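Local structure of p-47 protein (Clostridium botulinum, 6EKT) at residues L399-I407 with V421-I432. The protein belongs to the TULIP lipid-binding superfamily and may be part of a progenitor complex that protects botulinum neurotoxin in the host gut. Numbering follows the deposited sequence.
Sequences LINNFVDLI and VTNVTLNVGFCI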
ATOM      1  N   LEU A 399       5.172   4.866 -16.696  1.00 31.01           N
ATOM      2  CA  LEU A 399       4.791   5.546 -15.479  1.00 30.93           C
ATOM      3  C   LEU A 399       5.938   6.431 -15.047  1.00 32.40           C
ATOM      4  O   LEU A 399       7.096   6.202 -15.425  1.00 33.31           O
ATOM      5  CB  LEU A 399       4.474   4.544 -14.360  1.00 31.18           C
ATOM      6  CG  LEU A 399       3.387   3.485 -14.605  1.00 30.97           C
ATOM      7  CD1 LEU A 399       3.224   2.665 -13.330  1.00 30.72           C
ATOM      8  CD2 LEU A 399       2.045   4.082 -15.019  1.00 30.43           C
ATOM      9  N   ILE A 400       5.610   7.442 -14.253  1.00 33.09           N
ATOM     10  CA  ILE A 400       6.609   8.196 -13.509  1.00 34.49           C
ATOM     11  C   ILE A 400       7.037   7.300 -12.361  1.00 34.64           C
ATOM     12  O   ILE A 400       6.203   6.865 -11.539  1.00 32.65           O
ATOM     13  CB  ILE A 400       6.027   9.496 -12.931  1.00 35.72           C
ATOM     14  CG1 ILE A 400       5.578  10.425 -14.058  1.00 36.96           C
ATOM     15  CG2 ILE A 400       7.028  10.185 -11.995  1.00 37.67           C
ATOM     16  CD1 ILE A 400       4.343  11.210 -13.688  1.00 37.68           C
ATOM     17  N   ASN A 401       8.332   7.011 -12.300  1.00 35.61           N
ATOM     18  CA  ASN A 401       8.857   6.279 -11.170  1.00 36.16           C
ATOM     19  C   ASN A 401       9.146   7.260 -10.032  1.00 36.34           C
ATOM     20  O   ASN A 401      10.216   7.867 -10.007  1.00 37.75           O
ATOM     21  CB  ASN A 401      10.105   5.462 -11.571  1.00 37.98           C
ATOM     22  CG  ASN A 401      10.713   4.684 -10.398  1.00 39.10           C
ATOM     23  OD1 ASN A 401      10.506   5.019  -9.235  1.00 40.03           O
ATOM     24  ND2 ASN A 401      11.486   3.650 -10.710  1.00 39.99           N
ATOM     25  N   ASN A 402       8.179   7.436  -9.126  1.00 35.24           N
ATOM     26  CA  ASN A 402       8.398   8.160  -7.851  1.00 35.71           C
ATOM     27  C   ASN A 402       8.201   7.216  -6.650  1.00 34.77           C
ATOM     28  O   ASN A 402       7.707   7.632  -5.595  1.00 34.82           O
ATOM     29  CB  ASN A 402       7.455   9.371  -7.737  1.00 35.20           C
ATOM     30  CG  ASN A 402       5.982   8.973  -7.672  1.00 34.56           C
ATOM     31  OD1 ASN A 402       5.612   7.835  -7.969  1.00 33.41           O
ATOM     32  ND2 ASN A 402       5.137   9.911  -7.264  1.00 34.58           N
ATOM     33  N   PHE A 403       8.610   5.961  -6.820  1.00 33.97           N
ATOM     34  CA  PHE A 403       8.193   4.869  -5.928  1.00 32.85           C
ATOM     35  C   PHE A 403       8.830   4.971  -4.539  1.00 33.41           C
ATOM     36  O   PHE A 403       8.169   4.675  -3.528  1.00 31.89           O
ATOM     37  CB  PHE A 403       8.465   3.509  -6.587  1.00 32.62           C
ATOM     38  CG  PHE A 403       7.827   3.349  -7.974  1.00 32.28           C
ATOM     39  CD1 PHE A 403       6.576   3.917  -8.267  1.00 31.01           C
ATOM     40  CD2 PHE A 403       8.466   2.595  -8.968  1.00 32.72           C
ATOM     41  CE1 PHE A 403       5.992   3.766  -9.524  1.00 30.17           C
ATOM     42  CE2 PHE A 403       7.878   2.432 -10.227  1.00 32.67           C
ATOM     43  CZ  PHE A 403       6.638   3.016 -10.498  1.00 31.02           C
ATOM     44  N   VAL A 404      10.090   5.412  -4.497  1.00 34.67           N
ATOM     45  CA  VAL A 404      10.760   5.700  -3.207  1.00 36.81           C
ATOM     46  C   VAL A 404       9.965   6.776  -2.462  1.00 36.80           C
ATOM     47  O   VAL A 404       9.674   6.607  -1.273  1.00 36.38           O
ATOM     48  CB  VAL A 404      12.261   6.084  -3.368  1.00 38.70           C
ATOM     49  CG1 VAL A 404      12.853   6.606  -2.065  1.00 40.59           C
ATOM     50  CG2 VAL A 404      13.070   4.890  -3.851  1.00 39.26           C
ATOM     51  N   ASP A 405       9.610   7.862  -3.164  1.00 36.50           N
ATOM     52  CA  ASP A 405       8.771   8.920  -2.581  1.00 37.10           C
ATOM     53  C   ASP A 405       7.419   8.406  -2.086  1.00 34.96           C
ATOM     54  O   ASP A 405       6.990   8.772  -0.986  1.00 34.68           O
ATOM     55  CB  ASP A 405       8.561  10.100  -3.538  1.00 38.65           C
ATOM     56  CG  ASP A 405       9.847  10.853  -3.845  1.00 41.51           C
ATOM     57  OD1 ASP A 405      10.854  10.727  -3.116  1.00 43.70           O
ATOM     58  OD2 ASP A 405       9.853  11.577  -4.852  1.00 43.32           O
ATOM     59  N   LEU A 406       6.764   7.554  -2.877  1.00 33.82           N
ATOM     60  CA  LEU A 406       5.493   6.959  -2.444  1.00 32.29           C
ATOM     61  C   LEU A 406       5.653   6.198  -1.136  1.00 32.31           C
ATOM     62  O   LEU A 406       4.880   6.391  -0.187  1.00 31.62           O
ATOM     63  CB  LEU A 406       4.865   6.048  -3.524  1.00 31.68           C
ATOM     64  CG  LEU A 406       4.397   6.691  -4.834  1.00 32.01           C
ATOM     65  CD1 LEU A 406       3.591   5.692  -5.647  1.00 30.49           C
ATOM     66  CD2 LEU A 406       3.580   7.966  -4.632  1.00 32.40           C
ATOM     67  N   ILE A 407       6.689   5.369  -1.067  1.00 32.78           N
ATOM     68  CA  ILE A 407       6.853   4.511   0.102  1.00 33.29           C
ATOM     69  C   ILE A 407       7.303   5.333   1.337  1.00 33.36           C
ATOM     70  O   ILE A 407       7.096   4.900   2.466  1.00 31.64           O
ATOM     71  CB  ILE A 407       7.671   3.230  -0.247  1.00 34.69           C
ATOM     72  CG1 ILE A 407       7.283   2.051   0.671  1.00 36.97           C
ATOM     73  CG2 ILE A 407       9.155   3.539  -0.335  1.00 36.44           C
ATOM     74  CD1 ILE A 407       7.806   0.691   0.221  1.00 37.84           C
ATOM     75  N   VAL A 421      14.022   0.682  -3.297  1.00 44.78           N
ATOM     76  CA  VAL A 421      12.896  -0.115  -3.766  1.00 42.10           C
ATOM     77  C   VAL A 421      13.489  -1.377  -4.373  1.00 41.92           C
ATOM     78  O   VAL A 421      14.441  -1.306  -5.152  1.00 42.88           O
ATOM     79  CB  VAL A 421      12.063   0.664  -4.813  1.00 41.38           C
ATOM     80  CG1 VAL A 421      11.142  -0.257  -5.602  1.00 40.08           C
ATOM     81  CG2 VAL A 421      11.252   1.760  -4.143  1.00 40.67           C
ATOM     82  N   THR A 422      12.918  -2.521  -4.031  1.00 40.34           N
ATOM     83  CA  THR A 422      13.416  -3.818  -4.496  1.00 41.23           C
ATOM     84  C   THR A 422      12.542  -4.459  -5.576  1.00 40.68           C
ATOM     85  O   THR A 422      13.056  -5.131  -6.465  1.00 41.70           O
ATOM     86  CB  THR A 422      13.563  -4.812  -3.327  1.00 41.40           C
ATOM     87  OG1 THR A 422      12.347  -4.840  -2.580  1.00 41.14           O
ATOM     88  CG2 THR A 422      14.709  -4.408  -2.404  1.00 42.64           C
ATOM     89  N   ASN A 423      11.225  -4.277  -5.484  1.00 39.01           N
ATOM     90  CA  ASN A 423      10.294  -4.871  -6.434  1.00 38.59           C
ATOM     91  C   ASN A 423       9.058  -3.993  -6.616  1.00 36.09           C
ATOM     92  O   ASN A 423       8.615  -3.317  -5.690  1.00 35.22           O
ATOM     93  CB  ASN A 423       9.868  -6.291  -6.008  1.00 40.45           C
ATOM     94  CG  ASN A 423      10.991  -7.320  -6.105  1.00 43.93           C
ATOM     95  OD1 ASN A 423      11.295  -8.002  -5.131  1.00 45.00           O
ATOM     96  ND2 ASN A 423      11.609  -7.437  -7.278  1.00 46.06           N
ATOM     97  N   VAL A 424       8.517  -4.006  -7.830  1.00 34.65           N
ATOM     98  CA  VAL A 424       7.319  -3.248  -8.180  1.00 33.27           C
ATOM     99  C   VAL A 424       6.470  -4.214  -8.990  1.00 32.95           C
ATOM    100  O   VAL A 424       6.908  -4.705 -10.039  1.00 34.00           O
ATOM    101  CB  VAL A 424       7.654  -1.986  -9.012  1.00 34.10           C
ATOM    102  CG1 VAL A 424       6.395  -1.261  -9.433  1.00 33.02           C
ATOM    103  CG2 VAL A 424       8.563  -1.037  -8.232  1.00 34.61           C
ATOM    104  N   THR A 425       5.255  -4.465  -8.508  1.00 31.40           N
ATOM    105  CA  THR A 425       4.365  -5.455  -9.098  1.00 30.93           C
ATOM    106  C   THR A 425       2.983  -4.857  -9.348  1.00 28.59           C
ATOM    107  O   THR A 425       2.417  -4.205  -8.470  1.00 27.77           O
ATOM    108  CB  THR A 425       4.245  -6.683  -8.144  1.00 32.81           C
ATOM    109  OG1 THR A 425       5.541  -7.264  -7.974  1.00 36.35           O
ATOM    110  CG2 THR A 425       3.311  -7.762  -8.713  1.00 33.74           C
ATOM    111  N   LEU A 426       2.429  -5.113 -10.535  1.00 27.15           N
ATOM    112  CA  LEU A 426       1.011  -4.904 -10.757  1.00 25.60           C
ATOM    113  C   LEU A 426       0.269  -6.227 -10.756  1.00 25.82           C
ATOM    114  O   LEU A 426       0.543  -7.074 -11.579  1.00 25.64           O
ATOM    115  CB  LEU A 426       0.760  -4.141 -12.074  1.00 24.32           C
ATOM    116  CG  LEU A 426      -0.700  -3.830 -12.411  1.00 23.56           C
ATOM    117  CD1 LEU A 426      -1.300  -2.899 -11.362  1.00 23.30           C
ATOM    118  CD2 LEU A 426      -0.794  -3.242 -13.837  1.00 23.61           C
ATOM    119  N   ASN A 427      -0.672  -6.397  -9.826  1.00 25.69           N
ATOM    120  CA  ASN A 427      -1.524  -7.576  -9.807  1.00 26.34           C
ATOM    121  C   ASN A 427      -2.863  -7.192  -9.192  1.00 25.85           C
ATOM    122  O   ASN A 427      -3.127  -7.489  -8.018  1.00 26.43           O
ATOM    123  CB  ASN A 427      -0.867  -8.730  -9.038  1.00 26.52           C
ATOM    124  CG  ASN A 427      -1.582 -10.043  -9.247  1.00 27.88           C
ATOM    125  OD1 ASN A 427      -2.485 -10.136 -10.070  1.00 27.83           O
ATOM    126  ND2 ASN A 427      -1.171 -11.078  -8.510  1.00 29.23           N
ATOM    127  N   VAL A 428      -3.692  -6.527  -9.999  1.00 24.54           N
ATOM    128  CA  VAL A 428      -4.956  -5.885  -9.570  1.00 23.97           C
ATOM    129  C   VAL A 428      -4.641  -4.620  -8.764  1.00 24.23           C
ATOM    130  O   VAL A 428      -4.841  -3.497  -9.264  1.00 24.26           O
ATOM    131  CB  VAL A 428      -5.971  -6.827  -8.854  1.00 24.35           C
ATOM    132  CG1 VAL A 428      -7.308  -6.108  -8.689  1.00 25.21           C
ATOM    133  CG2 VAL A 428      -6.169  -8.111  -9.639  1.00 24.00           C
ATOM    134  N   GLY A 429      -4.117  -4.800  -7.547  1.00 23.62           N
ATOM    135  CA  GLY A 429      -3.470  -3.699  -6.831  1.00 22.97           C
ATOM    136  C   GLY A 429      -2.037  -3.490  -7.305  1.00 23.31           C
ATOM    137  O   GLY A 429      -1.457  -4.335  -7.990  1.00 23.28           O
ATOM    138  N   PHE A 430      -1.465  -2.366  -6.914  1.00 23.17           N
ATOM    139  CA  PHE A 430      -0.098  -2.027  -7.280  1.00 24.54           C
ATOM    140  C   PHE A 430       0.796  -2.073  -6.037  1.00 25.11           C
ATOM    141  O   PHE A 430       0.540  -1.360  -5.063  1.00 24.71           O
ATOM    142  CB  PHE A 430      -0.092  -0.640  -7.950  1.00 25.74           C
ATOM    143  CG  PHE A 430       1.205  -0.270  -8.608  1.00 27.12           C
ATOM    144  CD1 PHE A 430       1.611  -0.891  -9.803  1.00 28.00           C
ATOM    145  CD2 PHE A 430       2.013   0.735  -8.069  1.00 28.39           C
ATOM    146  CE1 PHE A 430       2.808  -0.527 -10.420  1.00 29.00           C
ATOM    147  CE2 PHE A 430       3.210   1.108  -8.691  1.00 29.57           C
ATOM    148  CZ  PHE A 430       3.603   0.480  -9.868  1.00 29.63           C
ATOM    149  N   CYS A 431       1.848  -2.892  -6.086  1.00 25.48           N
ATOM    150  CA  CYS A 431       2.641  -3.176  -4.881  1.00 26.71           C
ATOM    151  C   CYS A 431       4.084  -2.751  -5.059  1.00 27.26           C
ATOM    152  O   CYS A 431       4.750  -3.182  -6.002  1.00 28.95           O
ATOM    153  CB  CYS A 431       2.545  -4.649  -4.504  1.00 26.29           C
ATOM    154  SG  CYS A 431       3.459  -5.078  -3.005  1.00 27.42           S
ATOM    155  N   ILE A 432       4.531  -1.881  -4.167  1.00 27.17           N
ATOM    156  CA  ILE A 432       5.910  -1.392  -4.131  1.00 28.77           C
ATOM    157  C   ILE A 432       6.547  -1.996  -2.872  1.00 28.81           C
ATOM    158  O   ILE A 432       5.986  -1.871  -1.795  1.00 28.31           O
ATOM    159  CB  ILE A 432       5.954   0.155  -4.079  1.00 28.90           C
ATOM    160  CG1 ILE A 432       5.344   0.758  -5.366  1.00 29.52           C
ATOM    161  CG2 ILE A 432       7.383   0.657  -3.860  1.00 30.97           C
ATOM    162  CD1 ILE A 432       4.988   2.238  -5.269  1.00 29.91           C
TER
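Phe403 packs its ring against the hairpin formed by strands 421-426 and 430-434, where the ring meets three side chains. CD1 of Phe403 lies 3.8 Å from CD1 of Ile432. CD2, across the ring from CD1, lies 3.7 Å from CG2 of Val424. At the far end, CE1 of Phe403 comes to the edge of the Phe430 ring, 3.9 Å from its CE2. The two rings meet obliquely, planes at 59°. Val421 CG2 adds a contact to Phe403 CB at 4.1 Å. Ile432 CG1 lies beside the backbone N (chi1 -64°) and the chain then runs extended, bringing CD1 to Phe403. The same methyl, Ile432 CD1, also touches Leu406 CD1 (3.7 Å). Its CG2 branch touches Phe403 CB and Ile407 CD1. Val404 and Val421 close one margin, CG2 to CG2 at 3.6 Å. No hydrogen bond joins the segments.

An Asx turn leads into the helix. Asn401 OD1 accepts a nearly straight bond (173°) from Phe403 N, and Asn401 CA sits over the centre of the Phe403 ring.

Helix 403-407 crosses both strands at nearly a right angle. Phe247 of helix 244-252 stacks on Phe430. Phe344 and Tyr346 of strand 329-347 pack on Val424. Phe403 touches Ala353 of strand 352-368, and Leu399, whose CD1 meets Phe430 CZ, bonds to Ala353 by its backbone. The contact thus joins the antiparallel sheet ending in strand 421-426 to the curled sheet containing strands 329-347 and 352-368.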